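Hydroxyethylthiazole kinase (Pyrococcus horikoshii, PDB 3HPD) probably phosphorylates the hydroxyl group of 4-methyl-5-beta-hydroxyethylthiazole, using ATP and magnesium, to supply the thiazole half of thiamine diphosphate. Local coordinates at residues 91-96 and 121-126; 115-120 and 160-165; 149-154 and 168-173. All blocks are in the same frame, centred on the assembly; numbering follows the deposited sequence.

Interaction 1 of 3, residues 91-96 and 121-126; sequences LDPVGA and FGEISA
Glu123, in the first turn of helix 121-131, reaches across to the type II beta turn from Pro93 to Ala96 that follows strand 89-92. Its CB sits against the ring of Pro93 (CB to Pro93 CG 4.3 Å). With CG anti to the carbonyl carbon (chi1 -58°) and the chain extended beyond it, the acid is carried over the turn. Glu123 CG lies 3.8 Å from Ala96 O and has Pro93 O on the same side. CD then comes near Gly95 N, and OE2 takes that N-H of the turn in a 2.9 Å bond, nearly straight at 166° but arriving from above the carboxylate plane, 39° out of it. The other oxygen, OE1, turns back to its own helix and accepts from the backbone N of Asn120 (3.0 Å), whose OD1 in turn receives Glu123 N, so the pair forms a capping box. At the root of the side chain, Ala96 O meets the CA-H of Glu123. Water 1 lies between Glu123 OE1 and Asp92 OD1, which stand 4.4 Å apart. The two acids thus face each other through a water, while Lys118 pairs with Asp92 OD2, which probably offsets the gathering of negative charge.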
loop_
_atom_site.group_PDB
_atom_site.type_symbol
_atom_site.label_atom_id
_atom_site.label_comp_id
_atom_site.label_asym_id
_atom_site.label_seq_id
_atom_site.Cartn_x
_atom_site.Cartn_y
_atom_site.Cartn_z
ATOM N N LEU A 91 -6.332 -2.830 19.866
ATOM C CA LEU A 91 -7.128 -3.566 18.891
ATOM C C LEU A 91 -8.087 -2.658 18.137
ATOM O O LEU A 91 -8.837 -1.903 18.743
ATOM C CB LEU A 91 -7.946 -4.668 19.579
ATOM C CG LEU A 91 -9.000 -5.348 18.694
ATOM C CD1 LEU A 91 -8.310 -6.149 17.584
ATOM C CD2 LEU A 91 -9.877 -6.260 19.543
ATOM N N ASP A 92 -8.045 -2.727 16.810
ATOM C CA ASP A 92 -8.959 -1.953 15.982
ATOM C C ASP A 92 -9.793 -3.019 15.279
ATOM O O ASP A 92 -9.332 -3.644 14.321
ATOM C CB ASP A 92 -8.207 -1.118 14.947
ATOM C CG ASP A 92 -9.110 -0.116 14.258
ATOM O OD1 ASP A 92 -10.304 -0.437 14.066
ATOM O OD2 ASP A 92 -8.632 0.983 13.904
ATOM N N PRO A 93 -11.031 -3.239 15.752
ATOM C CA PRO A 93 -11.980 -4.227 15.226
ATOM C C PRO A 93 -12.651 -3.810 13.926
ATOM O O PRO A 93 -13.881 -3.806 13.833
ATOM C CB PRO A 93 -12.982 -4.353 16.365
ATOM C CG PRO A 93 -13.114 -2.920 16.802
ATOM C CD PRO A 93 -11.662 -2.431 16.814
ATOM N N VAL A 94 -11.844 -3.473 12.925
ATOM C CA VAL A 94 -12.369 -3.034 11.638
ATOM C C VAL A 94 -13.425 -3.970 11.060
ATOM O O VAL A 94 -13.151 -5.134 10.770
ATOM C CB VAL A 94 -11.238 -2.876 10.597
ATOM C CG1 VAL A 94 -11.807 -2.365 9.278
ATOM C CG2 VAL A 94 -10.177 -1.915 11.124
ATOM N N GLY A 95 -14.638 -3.459 10.900
ATOM C CA GLY A 95 -15.692 -4.271 10.327
ATOM C C GLY A 95 -16.474 -5.150 11.281
ATOM O O GLY A 95 -17.344 -5.899 10.840
ATOM N N ALA A 96 -16.170 -5.086 12.576
ATOM C CA ALA A 96 -16.920 -5.884 13.539
ATOM C C ALA A 96 -18.377 -5.463 13.363
ATOM O O ALA A 96 -18.669 -4.279 13.205
ATOM C CB ALA A 96 -16.447 -5.595 14.959
ATOM N N PHE A 121 -18.854 3.801 16.266
ATOM C CA PHE A 121 -20.061 3.422 16.990
ATOM C C PHE A 121 -20.610 2.045 16.616
ATOM O O PHE A 121 -20.901 1.236 17.490
ATOM C CB PHE A 121 -21.156 4.469 16.786
ATOM C CG PHE A 121 -22.309 4.320 17.733
ATOM C CD1 PHE A 121 -22.297 4.956 18.971
ATOM C CD2 PHE A 121 -23.391 3.510 17.407
ATOM C CE1 PHE A 121 -23.345 4.785 19.871
ATOM C CE2 PHE A 121 -24.444 3.331 18.301
ATOM C CZ PHE A 121 -24.421 3.971 19.534
ATOM N N GLY A 122 -20.750 1.786 15.321
ATOM C CA GLY A 122 -21.278 0.506 14.881
ATOM C C GLY A 122 -20.456 -0.692 15.319
ATOM O O GLY A 122 -21.007 -1.705 15.759
ATOM N N GLU A 123 -19.137 -0.578 15.208
ATOM C CA GLU A 123 -18.241 -1.668 15.582
ATOM C C GLU A 123 -18.272 -1.968 17.074
ATOM O O GLU A 123 -18.410 -3.122 17.474
ATOM C CB GLU A 123 -16.807 -1.345 15.139
ATOM C CG GLU A 123 -16.688 -1.088 13.638
ATOM C CD GLU A 123 -15.330 -0.546 13.222
ATOM O OE1 GLU A 123 -14.694 0.174 14.025
ATOM O OE2 GLU A 123 -14.904 -0.818 12.076
ATOM N N ILE A 124 -18.153 -0.936 17.904
ATOM C CA ILE A 124 -18.165 -1.151 19.343
ATOM C C ILE A 124 -19.542 -1.586 19.848
ATOM O O ILE A 124 -19.642 -2.416 20.746
ATOM C CB ILE A 124 -17.718 0.114 20.108
ATOM C CG1 ILE A 124 -16.343 0.567 19.606
ATOM C CG2 ILE A 124 -17.655 -0.178 21.603
ATOM C CD1 ILE A 124 -15.270 -0.522 19.640
ATOM N N SER A 125 -20.605 -1.040 19.266
ATOM C CA SER A 125 -21.943 -1.419 19.701
ATOM C C SER A 125 -22.207 -2.882 19.349
ATOM O O SER A 125 -22.870 -3.596 20.096
ATOM C CB SER A 125 -22.998 -0.515 19.054
ATOM O OG SER A 125 -22.976 -0.625 17.644
ATOM N N ALA A 126 -21.674 -3.329 18.216
ATOM C CA ALA A 126 -21.854 -4.713 17.792
ATOM C C ALA A 126 -21.111 -5.667 18.727
ATOM O O ALA A 126 -21.596 -6.759 19.024
ATOM C CB ALA A 126 -21.365 -4.893 16.361
HETATM O O HOH W 1 -12.245 1.124 13.524
#

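Interaction 2 of 3, residues 115-120 and 160-165; sequences DVLKGN and TTVAVT
Val116 to Asn120 and Thr161 to Thr165 lie next to each other as parallel strands, and the flat groups between them are peptide units, linked through their N-H and C=O groups. On one face of this ribbon stand Val116, Lys118 and Asn120 beside Thr161, Ala163 and Thr165; on the other Leu117 stands beside Val162, and Val164 lies across from Gly119, which has no side chain. Leu117 grips both ways: its N donates to Thr161 O (2.9 Å) and its O accepts from Ala163 N (2.9 Å). Gly119 repeats the pattern two residues on, with N to Ala163 O and Thr165 N to Gly119 O (2.9 Å); this last donor is tilted 27° from the carbonyl plane. On the helix 144-157 face, the side chains of Leu117 and Val162 lie side by side, pointing the same way, with Leu117 CB 4.0 Å from Val162 CG2. On the other face, packed by helices 193-205 and 210-231, the stem of Lys118 crosses Thr165 at about a right angle, its CG 4.0 Å from Thr165 CG2. Bends at chi2, chi3 and chi4 then bring NZ to Asp92 OD2, a salt bridge, and to water 2 (2.7 Å), which also bonds Thr165 OG1 (2.8 Å). Asn120 OD1 caps helix 121-131 at Glu123 N, and a bound phosphate lies about 4 Å from the Asn120 side chain. Lys118 and Thr165 are predicted to bind ATP, so the pair fits the core of the ribokinase fold: neighbouring parallel strands with nucleotide-site residues at or near their C-terminal ends.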
loop_
_atom_site.group_PDB
_atom_site.type_symbol
_atom_site.label_atom_id
_atom_site.label_comp_id
_atom_site.label_asym_id
_atom_site.label_seq_id
_atom_site.Cartn_x
_atom_site.Cartn_y
_atom_site.Cartn_z
ATOM N N ASP A 115 -5.333 -3.664 25.864
ATOM C CA ASP A 115 -5.189 -2.466 26.675
ATOM C C ASP A 115 -6.008 -1.302 26.147
ATOM O O ASP A 115 -6.385 -0.408 26.900
ATOM C CB ASP A 115 -3.713 -2.100 26.768
ATOM C CG ASP A 115 -2.915 -3.159 27.497
ATOM O OD1 ASP A 115 -2.947 -3.160 28.746
ATOM O OD2 ASP A 115 -2.282 -4.006 26.827
ATOM N N VAL A 116 -6.280 -1.322 24.847
ATOM C CA VAL A 116 -7.081 -0.287 24.205
ATOM C C VAL A 116 -7.908 -0.911 23.090
ATOM O O VAL A 116 -7.389 -1.686 22.285
ATOM C CB VAL A 116 -6.209 0.834 23.575
ATOM C CG1 VAL A 116 -7.091 1.804 22.783
ATOM C CG2 VAL A 116 -5.462 1.595 24.659
ATOM N N LEU A 117 -9.199 -0.595 23.071
ATOM C CA LEU A 117 -10.113 -1.067 22.026
ATOM C C LEU A 117 -10.583 0.230 21.384
ATOM O O LEU A 117 -11.127 1.101 22.045
ATOM C CB LEU A 117 -11.308 -1.821 22.625
ATOM C CG LEU A 117 -12.423 -2.188 21.629
ATOM C CD1 LEU A 117 -11.892 -3.135 20.566
ATOM C CD2 LEU A 117 -13.584 -2.839 22.371
ATOM N N LYS A 118 -10.360 0.351 20.081
ATOM C CA LYS A 118 -10.741 1.556 19.363
ATOM C C LYS A 118 -11.535 1.316 18.094
ATOM O O LYS A 118 -11.049 0.696 17.180
ATOM C CB LYS A 118 -9.523 2.357 18.930
ATOM C CG LYS A 118 -10.001 3.628 18.266
ATOM C CD LYS A 118 -9.160 4.191 17.101
ATOM C CE LYS A 118 -9.086 3.262 15.828
ATOM N NZ LYS A 118 -10.393 2.756 15.230
ATOM N N GLY A 119 -12.744 1.841 18.012
ATOM C CA GLY A 119 -13.548 1.661 16.823
ATOM C C GLY A 119 -14.662 2.667 16.713
ATOM O O GLY A 119 -14.805 3.510 17.597
ATOM N N ASN A 120 -15.453 2.600 15.643
ATOM C CA ASN A 120 -16.562 3.539 15.506
ATOM C C ASN A 120 -17.779 3.020 16.265
ATOM O O ASN A 120 -17.748 1.932 16.840
ATOM C CB ASN A 120 -16.914 3.785 14.031
ATOM C CG ASN A 120 -17.346 2.529 13.307
ATOM O OD1 ASN A 120 -18.054 1.687 13.859
ATOM N ND2 ASN A 120 -16.935 2.406 12.049
ATOM N N THR A 160 -11.095 -2.707 29.825
ATOM C CA THR A 160 -10.020 -2.043 29.102
ATOM C C THR A 160 -10.429 -0.608 28.810
ATOM O O THR A 160 -11.506 -0.167 29.212
ATOM C CB THR A 160 -9.747 -2.775 27.761
ATOM O OG1 THR A 160 -8.560 -2.255 27.148
ATOM C CG2 THR A 160 -10.928 -2.588 26.802
ATOM N N THR A 161 -9.558 0.127 28.128
ATOM C CA THR A 161 -9.864 1.496 27.749
ATOM C C THR A 161 -10.494 1.391 26.371
ATOM O O THR A 161 -9.973 0.701 25.492
ATOM C CB THR A 161 -8.594 2.369 27.679
ATOM O OG1 THR A 161 -8.181 2.708 29.009
ATOM C CG2 THR A 161 -8.856 3.650 26.885
ATOM N N VAL A 162 -11.622 2.062 26.186
ATOM C CA VAL A 162 -12.315 2.012 24.914
ATOM C C VAL A 162 -12.514 3.400 24.348
ATOM O O VAL A 162 -12.736 4.363 25.083
ATOM C CB VAL A 162 -13.707 1.344 25.055
ATOM C CG1 VAL A 162 -14.470 1.429 23.734
ATOM C CG2 VAL A 162 -13.546 -0.106 25.491
ATOM N N ALA A 163 -12.415 3.495 23.030
ATOM C CA ALA A 163 -12.633 4.752 22.346
ATOM C C ALA A 163 -13.656 4.493 21.252
ATOM O O ALA A 163 -13.501 3.571 20.452
ATOM C CB ALA A 163 -11.331 5.273 21.733
ATOM N N VAL A 164 -14.724 5.280 21.261
ATOM C CA VAL A 164 -15.750 5.192 20.236
ATOM C C VAL A 164 -15.537 6.481 19.449
ATOM O O VAL A 164 -15.817 7.577 19.936
ATOM C CB VAL A 164 -17.175 5.172 20.830
ATOM C CG1 VAL A 164 -18.199 5.214 19.704
ATOM C CG2 VAL A 164 -17.373 3.912 21.663
ATOM N N THR A 165 -15.005 6.343 18.243
ATOM C CA THR A 165 -14.714 7.494 17.405
ATOM C C THR A 165 -15.927 8.020 16.641
ATOM O O THR A 165 -16.857 7.274 16.342
ATOM C CB THR A 165 -13.589 7.153 16.415
ATOM O OG1 THR A 165 -14.005 6.074 15.570
ATOM C CG2 THR A 165 -12.340 6.723 17.171
HETATM O O HOH W 2 -12.236 4.452 14.196
#

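Interaction 3 of 3, residues 149-154 and 168-173; sequences KLTMNA and VDYVSD
Thr151 carries this contact, setting both branches of its side chain from helix 144-157 against strand 169-172. Its methyl, CG2, lies 3.5 Å from Ser172 N and 3.6 Å from Tyr170 O, and meets Ser172 CB at 3.6 Å. The hydroxyl branch goes the other way along the strand and stops at Tyr170 CB, 3.4 Å from OG1, the two side chains crossing at about a right angle. A single torsion sets both: OG1 sits beside the Thr151 backbone N (chi1 -54°), where it can also bond to Ala147 O in the preceding turn, and this leaves CG2 anti to that N. Further along, Met152 CA approaches Ser172 OG at 4.1 Å.

The next shell fixes the strand side. Ser172 OG is tied to Gly174 N, Arg176 O and Thr177 OG1, all within the turn and strand that come after it. The end of Tyr170 leads away from Thr151, and its side chain touches Glu144, Ala147 and Lys148 of the same helix. The axes of 149-154 and 169-172 lie 26° apart in direction and 7.5 Å at their closest. Helix 144-157 packs on one face of the sheet, over strands 161-165 and 169-172, while Val171 turns to helix 210-231 on the other, the layering of an alpha/beta fold. No hydrogen bond spans the two segments. The hydroxyls of Thr151 and Ser172 find their bonds within their own side, so helix and strand meet by van der Waals packing, mainly through the Thr151 methyl.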
loop_
_atom_site.group_PDB
_atom_site.type_symbol
_atom_site.label_atom_id
_atom_site.label_comp_id
_atom_site.label_asym_id
_atom_site.label_seq_id
_atom_site.Cartn_x
_atom_site.Cartn_y
_atom_site.Cartn_z
ATOM N N LYS A 149 -22.233 6.704 26.713
ATOM C CA LYS A 149 -22.683 5.550 27.480
ATOM C C LYS A 149 -22.088 4.269 26.899
ATOM O O LYS A 149 -21.677 3.377 27.639
ATOM C CB LYS A 149 -24.212 5.478 27.471
ATOM C CG LYS A 149 -24.796 4.198 28.063
ATOM C CD LYS A 149 -26.307 4.318 28.238
ATOM C CE LYS A 149 -26.974 2.959 28.419
ATOM N NZ LYS A 149 -26.480 2.221 29.615
ATOM N N LEU A 150 -22.039 4.186 25.572
ATOM C CA LEU A 150 -21.490 3.008 24.907
ATOM C C LEU A 150 -20.025 2.820 25.283
ATOM O O LEU A 150 -19.600 1.723 25.639
ATOM C CB LEU A 150 -21.608 3.140 23.384
ATOM C CG LEU A 150 -20.961 1.995 22.593
ATOM C CD1 LEU A 150 -21.620 0.677 22.973
ATOM C CD2 LEU A 150 -21.090 2.245 21.101
ATOM N N THR A 151 -19.260 3.902 25.195
ATOM C CA THR A 151 -17.843 3.863 25.519
ATOM C C THR A 151 -17.619 3.314 26.926
ATOM O O THR A 151 -16.791 2.427 27.125
ATOM C CB THR A 151 -17.224 5.267 25.416
ATOM O OG1 THR A 151 -17.514 5.816 24.125
ATOM C CG2 THR A 151 -15.717 5.203 25.598
ATOM N N MET A 152 -18.363 3.840 27.896
ATOM C CA MET A 152 -18.241 3.398 29.284
ATOM C C MET A 152 -18.614 1.938 29.499
ATOM O O MET A 152 -17.872 1.195 30.141
ATOM C CB MET A 152 -19.118 4.242 30.212
ATOM C CG MET A 152 -19.073 3.754 31.660
ATOM S SD MET A 152 -20.643 3.859 32.547
ATOM C CE MET A 152 -20.972 2.108 32.898
ATOM N N ASN A 153 -19.779 1.538 28.993
ATOM C CA ASN A 153 -20.236 0.162 29.160
ATOM C C ASN A 153 -19.273 -0.827 28.524
ATOM O O ASN A 153 -19.010 -1.894 29.081
ATOM C CB ASN A 153 -21.638 -0.031 28.568
ATOM C CG ASN A 153 -22.717 0.641 29.396
ATOM O OD1 ASN A 153 -22.647 0.661 30.622
ATOM N ND2 ASN A 153 -23.734 1.178 28.728
ATOM N N ALA A 154 -18.744 -0.468 27.359
ATOM C CA ALA A 154 -17.801 -1.337 26.664
ATOM C C ALA A 154 -16.501 -1.436 27.455
ATOM O O ALA A 154 -15.900 -2.505 27.537
ATOM C CB ALA A 154 -17.527 -0.805 25.261
ATOM N N VAL A 168 -17.449 13.548 17.422
ATOM C CA VAL A 168 -16.904 13.796 18.748
ATOM C C VAL A 168 -16.460 12.412 19.208
ATOM O O VAL A 168 -17.236 11.457 19.133
ATOM C CB VAL A 168 -17.975 14.331 19.733
ATOM C CG1 VAL A 168 -17.387 14.428 21.138
ATOM C CG2 VAL A 168 -18.473 15.697 19.277
ATOM N N ASP A 169 -15.211 12.284 19.644
ATOM C CA ASP A 169 -14.720 10.989 20.107
ATOM C C ASP A 169 -14.872 10.900 21.613
ATOM O O ASP A 169 -14.754 11.904 22.314
ATOM C CB ASP A 169 -13.234 10.804 19.777
ATOM C CG ASP A 169 -12.918 11.043 18.322
ATOM O OD1 ASP A 169 -13.396 10.269 17.463
ATOM O OD2 ASP A 169 -12.184 12.011 18.042
ATOM N N TYR A 170 -15.136 9.695 22.107
ATOM C CA TYR A 170 -15.246 9.464 23.541
ATOM C C TYR A 170 -14.269 8.359 23.911
ATOM O O TYR A 170 -14.166 7.348 23.214
ATOM C CB TYR A 170 -16.673 9.065 23.925
ATOM C CG TYR A 170 -17.608 10.246 23.920
ATOM C CD1 TYR A 170 -17.577 11.184 24.951
ATOM C CD2 TYR A 170 -18.464 10.474 22.847
ATOM C CE1 TYR A 170 -18.375 12.322 24.909
ATOM C CE2 TYR A 170 -19.260 11.605 22.793
ATOM C CZ TYR A 170 -19.210 12.527 23.826
ATOM O OH TYR A 170 -19.981 13.662 23.764
ATOM N N VAL A 171 -13.542 8.573 25.000
ATOM C CA VAL A 171 -12.560 7.608 25.479
ATOM C C VAL A 171 -12.827 7.398 26.958
ATOM O O VAL A 171 -12.978 8.368 27.700
ATOM C CB VAL A 171 -11.125 8.149 25.316
ATOM C CG1 VAL A 171 -10.113 7.028 25.513
ATOM C CG2 VAL A 171 -10.965 8.791 23.950
ATOM N N SER A 172 -12.886 6.142 27.384
ATOM C CA SER A 172 -13.142 5.844 28.787
ATOM C C SER A 172 -12.466 4.561 29.242
ATOM O O SER A 172 -12.297 3.623 28.460
ATOM C CB SER A 172 -14.647 5.722 29.034
ATOM O OG SER A 172 -14.920 5.465 30.405
ATOM N N ASP A 173 -12.076 4.530 30.511
ATOM C CA ASP A 173 -11.452 3.347 31.085
ATOM C C ASP A 173 -12.447 2.745 32.069
ATOM O O ASP A 173 -12.116 1.847 32.840
ATOM C CB ASP A 173 -10.143 3.707 31.799
ATOM C CG ASP A 173 -10.352 4.620 32.998
ATOM O OD1 ASP A 173 -11.498 5.044 33.250
ATOM O OD2 ASP A 173 -9.352 4.915 33.689
#

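How the interactions relate
From the N terminus, interaction 1 opens at 91-96 and closes at 121-126, looping out helix 100-112 and strand 116-120. Interaction 2 starts inside that loop, at 115-120, and closes at 160-165, so the two cross; its loop takes in helices 121-131 and 144-157. Interaction 3 opens within it, at 149-154, and closes beyond it at 168-173, crossing interaction 2 while following interaction 1 in series. In space they run across one sheet: strands 89-92, 116-120, 161-165 and 169-172 are successive neighbours, the last antiparallel. Helices 121-131 and 144-157 pack together, Phe121 and Ile124 against Leu150 and Ala154, joining interactions 1 and 3 directly.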